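Local coordinates for StAR-related lipid transfer protein 5 (Homo sapiens, PDB 2R55), which may bind and carry cholesterol, other sterols or other lipids within the cell, as a member of the START domain family, at residues Y143-H154 / F170-P180. Numbering follows the deposited sequence.
Sequences YEDGTISSNATH and FNHPCGCFCEP
His-154 sits between two aromatic neighbours, Phe-170 and His-172, where strands 148-154 and 167-180 meet as antiparallel neighbours in the curved sheet of the START helix-grip fold. Phe-170 turns an edge toward the imidazole face, with planes at 80° and centroids 5.5 Å apart. The same imidazole in turn offers its own edge to the face of His-172, which also stacks on Phe-64. With CG set between the backbone N and the carbonyl carbon (chi1 77°), ND1 is brought to the same acceptor as the backbone N, and the two reach Asn-171 O from opposite faces of the carbonyl plane. An alanine in place of His-154 is likely to cost that oxygen its ND1 donor and leave the rings of Phe-170 and His-172 without the one between them.

Farther along, Ile-148 and Cys-178 exchange two backbone bonds, and their side chains both turn to the face packed against helix 79-86, on Trp-83. On the other face, which helix 21-40 covers, Phe-177 takes Thr-147 CG2 at its ring edge, 4.0 Å from CD2, while Ser-149 CB lies 3.8 Å from that same carbon. Asn-151 ND2 donates to Ser-149 OG at 2.7 Å and also to Leu-139 O. Between these pairs, the N-H of Cys-176 is split between Ser-150 O and Ser-150 OG, and both bonds are bent. The hydroxyl branch is the nearer, with Ser-150 OG 2.9 Å from Cys-176 N.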
# COMPACT_ATOMS: atom_id res chain seq x y z
N TYR A 143 3.51 -7.21 -15.25
CA TYR A 143 4.14 -8.52 -15.42
C TYR A 143 3.62 -9.31 -16.63
O TYR A 143 2.66 -8.91 -17.30
CB TYR A 143 4.13 -9.32 -14.11
CG TYR A 143 5.04 -8.70 -13.06
CD1 TYR A 143 6.36 -9.11 -12.93
CD2 TYR A 143 4.58 -7.66 -12.24
CE1 TYR A 143 7.20 -8.54 -12.00
CE2 TYR A 143 5.42 -7.07 -11.30
CZ TYR A 143 6.73 -7.51 -11.18
OH TYR A 143 7.56 -6.93 -10.26
N GLU A 144 4.27 -10.42 -16.91
CA GLU A 144 4.00 -11.18 -18.12
C GLU A 144 2.67 -11.91 -18.07
O GLU A 144 2.08 -12.18 -19.12
CB GLU A 144 5.14 -12.16 -18.37
CG GLU A 144 6.50 -11.50 -18.57
CD GLU A 144 6.72 -11.06 -20.00
OE1 GLU A 144 7.45 -11.77 -20.74
OE2 GLU A 144 6.15 -10.01 -20.40
N ASP A 145 2.21 -12.23 -16.86
CA ASP A 145 0.97 -12.97 -16.69
C ASP A 145 -0.26 -12.08 -16.80
O ASP A 145 -1.38 -12.57 -16.94
CB ASP A 145 0.98 -13.73 -15.36
CG ASP A 145 0.97 -12.80 -14.15
OD1 ASP A 145 2.04 -12.25 -13.79
OD2 ASP A 145 -0.10 -12.65 -13.53
N GLY A 146 -0.02 -10.76 -16.76
CA GLY A 146 -1.08 -9.77 -16.76
C GLY A 146 -1.09 -8.96 -15.48
O GLY A 146 -1.62 -7.84 -15.43
N THR A 147 -0.50 -9.54 -14.43
CA THR A 147 -0.37 -8.87 -13.15
C THR A 147 0.08 -7.43 -13.34
O THR A 147 1.01 -7.15 -14.11
CB THR A 147 0.60 -9.64 -12.21
OG1 THR A 147 0.06 -10.93 -11.91
CG2 THR A 147 0.80 -8.90 -10.91
N ILE A 148 -0.63 -6.52 -12.68
CA ILE A 148 -0.24 -5.13 -12.60
C ILE A 148 0.08 -4.92 -11.12
O ILE A 148 -0.64 -5.41 -10.25
CB ILE A 148 -1.37 -4.18 -13.08
CG1 ILE A 148 -2.05 -4.74 -14.34
CG2 ILE A 148 -0.82 -2.79 -13.37
CD1 ILE A 148 -3.32 -4.02 -14.76
N SER A 149 1.17 -4.21 -10.83
CA SER A 149 1.57 -4.00 -9.44
C SER A 149 1.92 -2.55 -9.11
O SER A 149 2.27 -1.76 -10.00
CB SER A 149 2.75 -4.90 -9.07
OG SER A 149 3.98 -4.27 -9.37
N SER A 150 1.82 -2.21 -7.82
CA SER A 150 2.26 -0.92 -7.36
C SER A 150 3.34 -1.14 -6.33
O SER A 150 3.23 -2.03 -5.48
CB SER A 150 1.11 -0.08 -6.80
OG SER A 150 0.39 -0.77 -5.79
N ASN A 151 4.37 -0.32 -6.42
CA ASN A 151 5.59 -0.52 -5.65
C ASN A 151 6.04 0.83 -5.14
O ASN A 151 6.51 1.67 -5.90
CB ASN A 151 6.66 -1.16 -6.54
CG ASN A 151 6.18 -2.47 -7.21
OD1 ASN A 151 6.28 -3.55 -6.63
ND2 ASN A 151 5.69 -2.35 -8.42
N ALA A 152 5.90 1.03 -3.84
CA ALA A 152 6.06 2.33 -3.27
C ALA A 152 7.10 2.27 -2.16
O ALA A 152 7.11 1.33 -1.38
CB ALA A 152 4.73 2.79 -2.74
N THR A 153 7.99 3.26 -2.12
CA THR A 153 8.91 3.42 -0.98
C THR A 153 9.07 4.91 -0.60
O THR A 153 8.90 5.78 -1.44
CB THR A 153 10.29 2.75 -1.23
OG1 THR A 153 10.82 2.24 -0.00
CG2 THR A 153 11.30 3.72 -1.83
N HIS A 154 9.40 5.20 0.65
CA HIS A 154 9.59 6.59 1.09
C HIS A 154 10.75 7.27 0.34
O HIS A 154 11.75 6.62 -0.00
CB HIS A 154 9.84 6.66 2.58
CG HIS A 154 11.23 6.27 2.96
ND1 HIS A 154 11.62 4.96 3.15
CD2 HIS A 154 12.34 7.02 3.16
CE1 HIS A 154 12.90 4.92 3.47
NE2 HIS A 154 13.36 6.16 3.49
N PHE A 170 7.11 7.02 7.14
CA PHE A 170 7.95 6.49 6.09
C PHE A 170 7.44 5.10 5.77
O PHE A 170 7.43 4.22 6.62
CB PHE A 170 9.41 6.45 6.53
CG PHE A 170 9.97 7.79 6.92
CD1 PHE A 170 10.02 8.17 8.26
CD2 PHE A 170 10.44 8.68 5.95
CE1 PHE A 170 10.54 9.42 8.65
CE2 PHE A 170 10.97 9.93 6.32
CZ PHE A 170 11.01 10.31 7.68
N ASN A 171 6.95 4.93 4.54
CA ASN A 171 6.66 3.61 4.00
C ASN A 171 7.94 2.97 3.53
O ASN A 171 8.75 3.61 2.86
CB ASN A 171 5.75 3.72 2.78
CG ASN A 171 4.31 3.98 3.15
OD1 ASN A 171 3.77 3.35 4.05
ND2 ASN A 171 3.69 4.91 2.46
N HIS A 172 8.12 1.70 3.89
CA HIS A 172 9.14 0.87 3.25
C HIS A 172 8.49 0.04 2.12
O HIS A 172 7.25 0.11 1.96
CB HIS A 172 9.83 0.04 4.31
CG HIS A 172 10.65 0.85 5.25
ND1 HIS A 172 10.19 1.23 6.49
CD2 HIS A 172 11.89 1.38 5.13
CE1 HIS A 172 11.13 1.93 7.10
NE2 HIS A 172 12.17 2.04 6.30
N PRO A 173 9.29 -0.69 1.30
CA PRO A 173 8.70 -1.26 0.07
C PRO A 173 7.34 -1.90 0.32
O PRO A 173 7.21 -2.78 1.17
CB PRO A 173 9.72 -2.30 -0.37
CG PRO A 173 11.03 -1.72 0.13
CD PRO A 173 10.72 -1.02 1.42
N CYS A 174 6.33 -1.44 -0.41
CA CYS A 174 4.94 -1.82 -0.17
C CYS A 174 4.12 -1.59 -1.41
O CYS A 174 4.60 -1.00 -2.37
CB CYS A 174 4.33 -0.98 0.95
SG CYS A 174 4.26 0.80 0.68
N GLY A 175 2.87 -2.04 -1.36
CA GLY A 175 1.94 -1.79 -2.45
C GLY A 175 1.05 -2.97 -2.74
O GLY A 175 0.72 -3.75 -1.85
N CYS A 176 0.68 -3.10 -4.01
CA CYS A 176 -0.33 -4.03 -4.44
C CYS A 176 0.07 -4.84 -5.65
O CYS A 176 0.63 -4.30 -6.59
CB CYS A 176 -1.58 -3.27 -4.84
SG CYS A 176 -2.49 -2.82 -3.44
N PHE A 177 -0.25 -6.13 -5.60
CA PHE A 177 -0.25 -6.99 -6.78
C PHE A 177 -1.70 -7.27 -7.25
O PHE A 177 -2.51 -7.82 -6.49
CB PHE A 177 0.47 -8.31 -6.48
CG PHE A 177 1.96 -8.17 -6.35
CD1 PHE A 177 2.54 -7.88 -5.12
CD2 PHE A 177 2.79 -8.34 -7.46
CE1 PHE A 177 3.94 -7.77 -4.97
CE2 PHE A 177 4.19 -8.23 -7.33
CZ PHE A 177 4.76 -7.93 -6.07
N CYS A 178 -2.02 -6.86 -8.47
CA CYS A 178 -3.32 -7.17 -9.07
C CYS A 178 -3.14 -8.30 -10.09
O CYS A 178 -2.57 -8.07 -11.15
CB CYS A 178 -3.90 -5.94 -9.77
SG CYS A 178 -4.24 -4.50 -8.74
N GLU A 179 -3.61 -9.50 -9.76
CA GLU A 179 -3.29 -10.71 -10.56
C GLU A 179 -4.54 -11.33 -11.19
O GLU A 179 -5.45 -11.74 -10.47
CB GLU A 179 -2.56 -11.78 -9.72
CG GLU A 179 -1.52 -11.24 -8.72
CD GLU A 179 -0.99 -12.29 -7.72
OE1 GLU A 179 -1.72 -13.23 -7.35
OE2 GLU A 179 0.17 -12.16 -7.30
N PRO A 180 -4.56 -11.43 -12.53
CA PRO A 180 -5.70 -12.03 -13.24
C PRO A 180 -5.78 -13.54 -12.96
O PRO A 180 -4.75 -14.16 -12.66
CB PRO A 180 -5.36 -11.77 -14.71
CG PRO A 180 -3.86 -11.68 -14.74
CD PRO A 180 -3.50 -10.99 -13.45